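Local coordinates for uncharacterized protein YobA (Bacillus subtilis subsp. subtilis str. 168, PDB 4QY7), which is of unknown function but is a DUF3221-family protein with an OB-fold, made with a signal sequence, at residues V14-E19 with D59-L64. Sequence-based numbering, arbitrary orientation. Where two conformers were deposited one is given.
Sequences VLKDNE and DNTDDL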
ATOM      1  N   VAL A  14      -2.877   1.498   6.255  1.00 14.15           N
ATOM      2  CA  VAL A  14      -2.696   2.027   7.626  0.50 13.98           C
ATOM      3  C   VAL A  14      -2.679   3.551   7.618  1.00 18.95           C
ATOM      4  O   VAL A  14      -3.162   4.170   8.570  1.00 20.67           O
ATOM      5  CB  VAL A  14      -1.460   1.468   8.384  0.50 17.22           C
ATOM      6  CG1 VAL A  14      -1.719   0.043   8.849  0.50 18.80           C
ATOM      7  CG2 VAL A  14      -0.175   1.555   7.567  0.50 15.39           C
ATOM      8  N   LEU A  15      -2.143   4.169   6.559  1.00 16.39           N
ATOM      9  CA  LEU A  15      -2.138   5.627   6.391  0.50 16.44           C
ATOM     10  C   LEU A  15      -2.514   5.952   4.962  1.00 20.07           C
ATOM     11  O   LEU A  15      -2.130   5.230   4.048  1.00 17.67           O
ATOM     12  CB  LEU A  15      -0.765   6.223   6.709  0.50 16.94           C
ATOM     13  CG  LEU A  15      -0.263   6.071   8.143  0.50 20.73           C
ATOM     14  CD1 LEU A  15       1.254   6.227   8.202  0.50 22.08           C
ATOM     15  CD2 LEU A  15      -0.947   7.087   9.073  0.50 25.80           C
ATOM     16  N   LYS A  16      -3.278   7.021   4.748  1.00 17.18           N
ATOM     17  CA  LYS A  16      -3.678   7.401   3.393  1.00 16.47           C
ATOM     18  C   LYS A  16      -3.828   8.894   3.355  1.00 22.59           C
ATOM     19  O   LYS A  16      -4.497   9.455   4.225  1.00 25.44           O
ATOM     20  CB  LYS A  16      -5.007   6.721   2.985  1.00 18.66           C
ATOM     21  CG  LYS A  16      -5.359   6.918   1.482  1.00 19.17           C
ATOM     22  CD  LYS A  16      -6.346   8.079   1.268  1.00 25.93           C
ATOM     23  CE  LYS A  16      -6.641   8.332  -0.185  1.00 26.58           C
ATOM     24  NZ  LYS A  16      -7.774   9.299  -0.352  1.00 25.58           N
ATOM     25  N   ASP A  17      -3.170   9.538   2.401  1.00 21.28           N
ATOM     26  CA  ASP A  17      -3.327  10.969   2.162  1.00 21.05           C
ATOM     27  C   ASP A  17      -3.600  11.097   0.678  1.00 23.61           C
ATOM     28  O   ASP A  17      -3.756  10.077   0.007  1.00 21.52           O
ATOM     29  CB  ASP A  17      -2.132  11.770   2.692  1.00 23.17           C
ATOM     30  CG  ASP A  17      -0.797  11.587   2.002  1.00 30.12           C
ATOM     31  OD1 ASP A  17      -0.785  11.273   0.785  1.00 28.29           O
ATOM     32  OD2 ASP A  17       0.240  11.867   2.643  1.00 39.88           O
ATOM     33  N   ASN A  18      -3.681  12.321   0.152  1.00 24.49           N
ATOM     34  CA  ASN A  18      -4.039  12.475  -1.256  0.50 24.22           C
ATOM     35  C   ASN A  18      -2.991  11.924  -2.212  1.00 26.55           C
ATOM     36  O   ASN A  18      -3.363  11.543  -3.318  1.00 28.28           O
ATOM     37  CB  ASN A  18      -4.302  13.936  -1.603  0.50 28.64           C
ATOM     38  CG  ASN A  18      -5.473  14.510  -0.848  0.50 42.25           C
ATOM     39  OD1 ASN A  18      -6.585  13.966  -0.857  0.50 38.95           O
ATOM     40  ND2 ASN A  18      -5.239  15.564  -0.105  0.50 30.65           N
ATOM     41  N   GLU A  19      -1.705  11.847  -1.818  1.00 20.51           N
ATOM     42  CA  GLU A  19      -0.674  11.372  -2.750  1.00 19.65           C
ATOM     43  C   GLU A  19      -0.244   9.937  -2.588  1.00 20.26           C
ATOM     44  O   GLU A  19       0.252   9.368  -3.551  1.00 20.13           O
ATOM     45  CB  GLU A  19       0.603  12.242  -2.587  1.00 21.21           C
ATOM     46  CG  GLU A  19       0.413  13.712  -2.937  1.00 26.14           C
ATOM     47  CD  GLU A  19      -0.156  13.973  -4.322  1.00 46.38           C
ATOM     48  OE1 GLU A  19       0.062  13.133  -5.226  1.00 31.55           O
ATOM     49  OE2 GLU A  19      -0.837  15.009  -4.497  1.00 39.23           O
ATOM     50  N   ASP A  59      -7.660   7.848 -10.654  1.00 36.75           N
ATOM     51  CA  ASP A  59      -8.613   8.948 -10.888  1.00 38.63           C
ATOM     52  C   ASP A  59      -9.324   9.418  -9.603  1.00 40.65           C
ATOM     53  O   ASP A  59      -9.402  10.621  -9.367  1.00 42.49           O
ATOM     54  CB  ASP A  59      -9.661   8.559 -11.952  1.00 42.48           C
ATOM     55  CG  ASP A  59     -10.459   7.301 -11.673  1.00 59.77           C
ATOM     56  OD1 ASP A  59     -10.181   6.632 -10.649  1.00 61.99           O
ATOM     57  OD2 ASP A  59     -11.328   6.958 -12.498  1.00 68.77           O
ATOM     58  N   ASN A  60      -9.794   8.485  -8.771  1.00 34.22           N
ATOM     59  CA  ASN A  60     -10.482   8.815  -7.521  1.00 32.76           C
ATOM     60  C   ASN A  60     -10.115   7.797  -6.450  1.00 32.30           C
ATOM     61  O   ASN A  60     -10.213   6.597  -6.694  1.00 32.42           O
ATOM     62  CB  ASN A  60     -11.992   8.835  -7.745  1.00 30.81           C
ATOM     63  CG  ASN A  60     -12.765   9.357  -6.548  1.00 53.81           C
ATOM     64  OD1 ASN A  60     -12.930   8.660  -5.536  1.00 45.03           O
ATOM     65  ND2 ASN A  60     -13.236  10.601  -6.612  1.00 50.94           N
ATOM     66  N   THR A  61      -9.675   8.261  -5.273  1.00 25.91           N
ATOM     67  CA  THR A  61      -9.271   7.357  -4.190  1.00 21.86           C
ATOM     68  C   THR A  61     -10.106   7.570  -2.929  1.00 26.10           C
ATOM     69  O   THR A  61      -9.639   7.248  -1.837  1.00 25.31           O
ATOM     70  CB  THR A  61      -7.783   7.562  -3.877  1.00 27.06           C
ATOM     71  OG1 THR A  61      -7.599   8.882  -3.347  1.00 30.94           O
ATOM     72  CG2 THR A  61      -6.925   7.384  -5.101  1.00 27.25           C
ATOM     73  N   ASP A  62     -11.339   8.085  -3.068  1.00 25.01           N
ATOM     74  CA  ASP A  62     -12.200   8.361  -1.910  1.00 26.42           C
ATOM     75  C   ASP A  62     -12.474   7.107  -1.086  1.00 32.66           C
ATOM     76  O   ASP A  62     -12.445   7.191   0.140  1.00 33.16           O
ATOM     77  CB  ASP A  62     -13.521   8.998  -2.364  1.00 29.96           C
ATOM     78  CG  ASP A  62     -13.376  10.393  -2.945  1.00 41.24           C
ATOM     79  OD1 ASP A  62     -12.297  11.007  -2.760  1.00 41.49           O
ATOM     80  OD2 ASP A  62     -14.349  10.879  -3.585  1.00 43.73           O
ATOM     81  N   ASP A  63     -12.663   5.946  -1.741  1.00 29.05           N
ATOM     82  CA  ASP A  63     -12.930   4.673  -1.050  1.00 28.95           C
ATOM     83  C   ASP A  63     -11.674   3.967  -0.502  1.00 29.35           C
ATOM     84  O   ASP A  63     -11.794   2.905   0.138  1.00 27.35           O
ATOM     85  CB  ASP A  63     -13.692   3.707  -1.988  1.00 32.31           C
ATOM     86  CG  ASP A  63     -12.943   3.268  -3.233  1.00 46.85           C
ATOM     87  OD1 ASP A  63     -11.947   3.930  -3.590  1.00 47.54           O
ATOM     88  OD2 ASP A  63     -13.392   2.299  -3.885  1.00 54.59           O
ATOM     89  N   LEU A  64     -10.462   4.510  -0.765  1.00 23.99           N
ATOM     90  CA  LEU A  64      -9.246   3.930  -0.237  1.00 22.67           C
ATOM     91  C   LEU A  64      -9.074   4.499   1.162  1.00 25.17           C
ATOM     92  O   LEU A  64      -8.721   5.664   1.308  1.00 26.04           O
ATOM     93  CB  LEU A  64      -8.080   4.263  -1.160  1.00 22.35           C
ATOM     94  CG  LEU A  64      -6.837   3.489  -0.905  1.00 25.43           C
ATOM     95  CD1 LEU A  64      -7.071   2.011  -1.149  1.00 24.53           C
ATOM     96  CD2 LEU A  64      -5.717   4.010  -1.797  1.00 27.38           C
TER
HETATM   97  O   HOH W   1     -10.048   7.981   1.222  1.00 23.99           O
HETATM   98  O   HOH W   2      -5.808  10.565  -4.499  1.00 37.35           O
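Lys-16 and Thr-61 make a polar, partly buried tertiary contact in which a lysine from the end of strand 7-16 bonds to a turn in the loop between strands 50-54 and 69-74 of the OB-fold. The contact is small, 165 Å² over both sides, and rests almost wholly on one side chain. Lys-16 leaves the strand with CG anti to its backbone N (chi1 -171°) and bends at chi2 (-97°), then runs out straight, which brings NZ over the type I turn from Thr-61 to Leu-64. There NZ donates to Thr-61 OG1 at 3.0 Å and to the backbone Thr-61 O at 3.1 Å. The second bond arrives 61° out of the carbonyl plane, off the lone pairs, while Leu-64 N, closing the turn, comes to the same oxygen from the opposite face; Thr-61 O is thus gripped twice. A third bond from Lys-16 NZ, 3.1 Å long, goes to a water within donating distance of Asp-62 O and Leu-64 O, which it may not serve both at once. Nearer the backbone, Lys-16 CD lies 3.4 Å from Leu-64 O, while CG of the lysine approaches Leu-64 CD2 at 4.4 Å. A second water bridges the same Thr-61 OG1 to Asn-18 O. Just ahead of the turn, and overlapping it, Asn-60 OD1 accepts from Asp-62 N in an Asx turn; Tyr-90 of strand 89-92 also packs on Thr-61 and Leu-64. A methionine in place of Lys-16 would probably leave Thr-61 OG1 and O without their shared donor and weaken the tie between turn and strand. Within the two segments no carboxylate touches NZ, Asp-62 OD1 being 5.4 Å away, so the ammonium is held here mainly by neutral oxygens, with at most a longer-range, probably favourable, pull from that acid.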